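Local structure of serine protease pet (Escherichia coli, 4OM9) at residues A[513-518]-A[618-623]; A[593-598]-A[649-654]. The protein is a serine protease toxin of enteroaggregative E. coli, an autotransporter enterotoxin that probably acts by cleaving host proteins such as alpha-fodrin. All blocks are in the same frame, centred on the assembly; numbering follows the deposited sequence.

Interaction 1: residues A[513-518]-A[618-623]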
loop_
_atom_site.group_PDB
_atom_site.type_symbol
_atom_site.label_atom_id
_atom_site.label_comp_id
_atom_site.label_asym_id
_atom_site.label_seq_id
_atom_site.Cartn_x
_atom_site.Cartn_y
_atom_site.Cartn_z
ATOM N N PRO A 513 -13.727 5.537 -14.363
ATOM C CA PRO A 513 -12.294 5.542 -14.026
ATOM C C PRO A 513 -11.886 4.654 -12.836
ATOM O O PRO A 513 -12.642 4.445 -11.890
ATOM C CB PRO A 513 -12.012 7.019 -13.692
ATOM C CG PRO A 513 -13.231 7.780 -14.156
ATOM C CD PRO A 513 -14.370 6.819 -14.040
ATOM N N LEU A 514 -10.669 4.135 -12.924
ATOM C CA LEU A 514 -10.030 3.425 -11.842
ATOM C C LEU A 514 -8.788 4.197 -11.388
ATOM O O LEU A 514 -8.039 4.753 -12.207
ATOM C CB LEU A 514 -9.638 2.011 -12.257
ATOM C CG LEU A 514 -9.177 1.159 -11.066
ATOM C CD1 LEU A 514 -10.391 0.626 -10.318
ATOM C CD2 LEU A 514 -8.286 0.024 -11.508
ATOM N N VAL A 515 -8.596 4.218 -10.076
ATOM C CA VAL A 515 -7.447 4.843 -9.439
ATOM C C VAL A 515 -6.842 3.881 -8.439
ATOM O O VAL A 515 -7.543 3.349 -7.568
ATOM C CB VAL A 515 -7.824 6.128 -8.713
ATOM C CG1 VAL A 515 -6.651 6.626 -7.895
ATOM C CG2 VAL A 515 -8.267 7.176 -9.725
ATOM N N MET A 516 -5.556 3.615 -8.609
ATOM C CA MET A 516 -4.788 2.861 -7.642
ATOM C C MET A 516 -3.796 3.814 -6.975
ATOM O O MET A 516 -3.063 4.562 -7.657
ATOM C CB MET A 516 -4.049 1.692 -8.302
ATOM C CG MET A 516 -4.919 0.686 -9.028
ATOM S SD MET A 516 -3.863 -0.418 -9.990
ATOM C CE MET A 516 -5.071 -1.472 -10.777
ATOM N N GLN A 517 -3.779 3.789 -5.647
ATOM C CA GLN A 517 -2.916 4.666 -4.866
ATOM C C GLN A 517 -2.639 4.072 -3.505
ATOM O O GLN A 517 -3.355 3.164 -3.063
ATOM C CB GLN A 517 -3.554 6.049 -4.688
ATOM C CG GLN A 517 -4.819 6.017 -3.825
ATOM C CD GLN A 517 -5.201 7.384 -3.261
ATOM O OE1 GLN A 517 -5.501 8.324 -4.007
ATOM N NE2 GLN A 517 -5.215 7.487 -1.925
ATOM N N GLY A 518 -1.625 4.614 -2.827
ATOM C CA GLY A 518 -1.367 4.255 -1.445
ATOM C C GLY A 518 -2.408 4.833 -0.492
ATOM O O GLY A 518 -3.335 5.541 -0.895
ATOM N N THR A 618 -2.551 13.401 -8.624
ATOM C CA THR A 618 -3.757 13.559 -7.837
ATOM C C THR A 618 -3.976 12.350 -6.945
ATOM O O THR A 618 -4.071 11.213 -7.412
ATOM C CB THR A 618 -4.977 13.775 -8.726
ATOM O OG1 THR A 618 -4.693 14.814 -9.669
ATOM C CG2 THR A 618 -6.187 14.168 -7.885
ATOM N N ALA A 619 -4.029 12.603 -5.648
ATOM C CA ALA A 619 -4.288 11.543 -4.687
ATOM C C ALA A 619 -5.552 11.865 -3.903
ATOM O O ALA A 619 -5.965 13.023 -3.816
ATOM C CB ALA A 619 -3.097 11.348 -3.764
ATOM N N TYR A 620 -6.178 10.824 -3.365
ATOM C CA TYR A 620 -7.451 10.975 -2.669
ATOM C C TYR A 620 -7.348 10.569 -1.207
ATOM O O TYR A 620 -6.679 9.601 -0.862
ATOM C CB TYR A 620 -8.542 10.154 -3.368
ATOM C CG TYR A 620 -8.716 10.548 -4.829
ATOM C CD1 TYR A 620 -7.799 10.133 -5.789
ATOM C CD2 TYR A 620 -9.784 11.344 -5.241
ATOM C CE1 TYR A 620 -7.936 10.495 -7.109
ATOM C CE2 TYR A 620 -9.929 11.709 -6.565
ATOM C CZ TYR A 620 -9.002 11.273 -7.493
ATOM O OH TYR A 620 -9.105 11.613 -8.808
ATOM N N ILE A 621 -8.006 11.321 -0.342
ATOM C CA ILE A 621 -8.107 10.909 1.053
ATOM C C ILE A 621 -9.555 10.968 1.497
ATOM O O ILE A 621 -10.384 11.664 0.882
ATOM C CB ILE A 621 -7.240 11.774 1.992
ATOM C CG1 ILE A 621 -7.736 13.216 2.021
ATOM C CG2 ILE A 621 -5.788 11.715 1.576
ATOM C CD1 ILE A 621 -7.001 14.109 3.043
ATOM N N ASP A 622 -9.832 10.237 2.578
ATOM C CA ASP A 622 -11.163 10.061 3.133
ATOM C C ASP A 622 -11.156 10.702 4.511
ATOM O O ASP A 622 -10.446 10.251 5.401
ATOM C CB ASP A 622 -11.502 8.556 3.176
ATOM C CG ASP A 622 -12.835 8.224 3.892
ATOM O OD1 ASP A 622 -13.641 9.134 4.190
ATOM O OD2 ASP A 622 -13.071 7.018 4.128
ATOM N N LEU A 623 -11.927 11.766 4.685
ATOM C CA LEU A 623 -12.015 12.421 5.974
ATOM C C LEU A 623 -12.612 11.538 7.098
ATOM O O LEU A 623 -12.538 11.900 8.277
ATOM C CB LEU A 623 -12.821 13.703 5.846
ATOM C CG LEU A 623 -12.123 14.773 4.998
ATOM C CD1 LEU A 623 -12.960 16.045 4.919
ATOM C CD2 LEU A 623 -10.720 15.073 5.548
#
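The side-chain amide of Gln-517 meets Tyr-620 at the edge of its ring: OE1 lies in the ring plane, 3.4 Å from CD1, and the amide and ring planes are turned 41° apart. Val-515 comes at the same ring obliquely, its CG1 4.2 Å from Tyr-620 CE1, the two side chains crossing at about a right angle. The amide itself is engaged by the backbone of the tyrosine. Tyr-620 N donates to Gln-517 OE1 over 2.7 Å, in the carbonyl plane and on a lone pair, while Gln-517 NE2 donates to Tyr-620 O over 2.8 Å, with that oxygen tilted slightly from the amide plane. One glutamine thus takes up both the N-H and the C=O of a single residue, much as a neighbouring strand would, and the paired bonds fix the rotation of the amide. The glutamine chain leaves with CG between the backbone N and the carbonyl carbon (chi1 67°) and then extends to Tyr-620. The fold is the right-handed parallel beta-helix of autotransporter passenger domains. Segment 513-518 runs along one of its coils, whereas strand 618-622 pairs antiparallel with 640-644 in a two-stranded excursion, and the contact lays this antiparallel pair against the coil. Gln-517 NE2 also bonds Gly-518 O (2.9 Å) and Asp-499 OD1, giving this buried nitrogen three acceptors for two hydrogens. Gln-517 OE1 also lies 3.5 Å from Ala-619 CA. Ile-497 and Ile-640 also pack on Tyr-620, and Trp-576 touches both Gln-517 and Ala-619.

Interaction 2: residues A[593-598]-A[649-654]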
loop_
_atom_site.group_PDB
_atom_site.type_symbol
_atom_site.label_atom_id
_atom_site.label_comp_id
_atom_site.label_asym_id
_atom_site.label_seq_id
_atom_site.Cartn_x
_atom_site.Cartn_y
_atom_site.Cartn_z
ATOM N N LEU A 593 -7.073 5.012 -16.332
ATOM C CA LEU A 593 -6.395 4.341 -15.254
ATOM C C LEU A 593 -5.311 5.272 -14.724
ATOM O O LEU A 593 -4.474 5.742 -15.485
ATOM C CB LEU A 593 -5.806 3.024 -15.737
ATOM C CG LEU A 593 -4.928 2.268 -14.753
ATOM C CD1 LEU A 593 -5.707 1.907 -13.509
ATOM C CD2 LEU A 593 -4.385 1.038 -15.419
ATOM N N SER A 594 -5.357 5.548 -13.425
ATOM C CA SER A 594 -4.361 6.373 -12.760
ATOM C C SER A 594 -3.657 5.569 -11.674
ATOM O O SER A 594 -4.298 4.932 -10.822
ATOM C CB SER A 594 -4.993 7.621 -12.126
ATOM O OG SER A 594 -5.753 8.349 -13.065
ATOM N N ILE A 595 -2.335 5.588 -11.722
ATOM C CA ILE A 595 -1.538 5.067 -10.645
ATOM C C ILE A 595 -0.921 6.282 -9.983
ATOM O O ILE A 595 -0.186 7.053 -10.626
ATOM C CB ILE A 595 -0.460 4.092 -11.127
ATOM C CG1 ILE A 595 -1.120 2.881 -11.786
ATOM C CG2 ILE A 595 0.415 3.656 -9.957
ATOM C CD1 ILE A 595 -0.150 2.005 -12.544
ATOM N N ALA A 596 -1.255 6.463 -8.707
ATOM C CA ALA A 596 -0.869 7.641 -7.957
ATOM C C ALA A 596 0.084 7.236 -6.848
ATOM O O ALA A 596 0.576 6.113 -6.836
ATOM C CB ALA A 596 -2.093 8.354 -7.393
ATOM N N ARG A 597 0.357 8.166 -5.943
ATOM C CA ARG A 597 1.496 8.039 -5.030
ATOM C C ARG A 597 1.422 6.768 -4.183
ATOM O O ARG A 597 0.360 6.381 -3.719
ATOM C CB ARG A 597 1.601 9.277 -4.133
ATOM C CG ARG A 597 0.372 9.543 -3.267
ATOM C CD ARG A 597 0.713 10.513 -2.138
ATOM N NE ARG A 597 1.989 10.167 -1.505
ATOM C CZ ARG A 597 2.749 11.027 -0.828
ATOM N NH1 ARG A 597 2.355 12.283 -0.690
ATOM N NH2 ARG A 597 3.897 10.632 -0.290
ATOM N N ASN A 598 2.556 6.098 -4.036
ATOM C CA ASN A 598 2.654 4.917 -3.185
ATOM C C ASN A 598 1.780 3.730 -3.612
ATOM O O ASN A 598 1.409 2.907 -2.786
ATOM C CB ASN A 598 2.326 5.298 -1.741
ATOM C CG ASN A 598 3.330 6.254 -1.162
ATOM O OD1 ASN A 598 3.227 7.473 -1.340
ATOM N ND2 ASN A 598 4.324 5.708 -0.475
ATOM N N SER A 649 5.863 6.094 -7.284
ATOM C CA SER A 649 4.912 5.098 -7.772
ATOM C C SER A 649 5.590 4.085 -8.690
ATOM O O SER A 649 6.574 4.404 -9.368
ATOM C CB SER A 649 3.768 5.775 -8.513
ATOM O OG SER A 649 4.245 6.387 -9.697
ATOM N N LYS A 650 5.065 2.869 -8.733
ATOM C CA LYS A 650 5.714 1.824 -9.519
ATOM C C LYS A 650 4.776 1.068 -10.456
ATOM O O LYS A 650 3.751 0.525 -10.021
ATOM C CB LYS A 650 6.393 0.801 -8.612
ATOM C CG LYS A 650 7.577 1.294 -7.837
ATOM C CD LYS A 650 8.352 0.090 -7.340
ATOM C CE LYS A 650 9.624 0.488 -6.594
ATOM N NZ LYS A 650 9.321 1.124 -5.288
ATOM N N PHE A 651 5.146 1.005 -11.729
ATOM C CA PHE A 651 4.493 0.058 -12.618
ATOM C C PHE A 651 5.513 -0.877 -13.238
ATOM O O PHE A 651 6.582 -0.458 -13.701
ATOM C CB PHE A 651 3.682 0.739 -13.722
ATOM C CG PHE A 651 3.068 -0.242 -14.675
ATOM C CD1 PHE A 651 1.985 -1.023 -14.279
ATOM C CD2 PHE A 651 3.603 -0.439 -15.937
ATOM C CE1 PHE A 651 1.440 -1.947 -15.137
ATOM C CE2 PHE A 651 3.061 -1.364 -16.803
ATOM C CZ PHE A 651 1.983 -2.118 -16.413
ATOM N N THR A 652 5.165 -2.151 -13.225
ATOM C CA THR A 652 5.991 -3.205 -13.762
ATOM C C THR A 652 5.108 -4.150 -14.572
ATOM O O THR A 652 4.121 -4.708 -14.043
ATOM C CB THR A 652 6.699 -3.972 -12.646
ATOM O OG1 THR A 652 7.600 -3.088 -11.974
ATOM C CG2 THR A 652 7.476 -5.158 -13.201
ATOM N N GLY A 653 5.460 -4.325 -15.845
ATOM C CA GLY A 653 4.725 -5.218 -16.728
ATOM C C GLY A 653 4.742 -4.741 -18.165
ATOM O O GLY A 653 5.742 -4.211 -18.633
ATOM N N GLY A 654 3.637 -4.927 -18.875
ATOM C CA GLY A 654 3.570 -4.501 -20.261
ATOM C C GLY A 654 2.286 -3.767 -20.576
ATOM O O GLY A 654 1.321 -3.848 -19.812
#
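Ile-595 reaches with its terminal methyl for the ring of Phe-651, CD1 to CD1 at 4.1 Å, arriving obliquely, with the two side chains crossing at about a right angle. Its other branch is turned to Ser-649: CG2 sits anti to the backbone N and lies 4.2 Å from Ser-649 CB. A single isoleucine therefore spans Ser-649 and Phe-651, alternate residues whose side chains both start toward 593-598, while that of Lys-650 between them starts away. The backbone oxygen of Ala-596 also packs on Ser-649, 3.6 Å from its CB. These are van der Waals contacts between buried groups. Beyond them Arg-597 NE donates to Asn-598 OD1 (3.0 Å), in the guanidinium plane, and Trp-576 makes a cation-pi contact with the same arginine. Phe-651 extends its ring to the isoleucine methyl with CG anti to the backbone N (chi1 177°), and the carbonyl oxygen of Gly-654 lies at the ring edge, in its plane; the chain turns past the ring at Gly-653, whose backbone angles call for glycine. Strands 592-595 and 649-652 are not paired with each other; the side chains of Ile-595 and Phe-651 both point into the hydrophobic interior of the beta-helix and meet there. Val-601 and Ile-605 of strand 599-608 touch Ile-595 and Phe-651 respectively. Strand 649-652 runs parallel to 599-608 on one flank and to 668-672 on the other, while 592-595 is ranked between 514-520 and 611-614.

How the interactions relate
Interactions 1 and 2 sit side by side along the beta-helix, their centres about 12 Å apart, and are joined through neighbouring parallel strands 514-520 and 592-595. Two probable backbone hydrogen bonds continue that ladder into the turn: Ala-596 N to Met-516 O at 2.8 Å, and Gly-518 N to Arg-597 O, also at 2.8 Å. On the inward side, Leu-514 CD2 packs 3.8 Å from Leu-593 CD1. Separately, Thr-618 O of the antiparallel pair comes within 3.5 Å of Ala-596 CB. Interaction 1 is mainly polar, interaction 2 mainly apolar. In sequence, 593-598 falls between the two segments of interaction 1, and 618-623 between those of interaction 2.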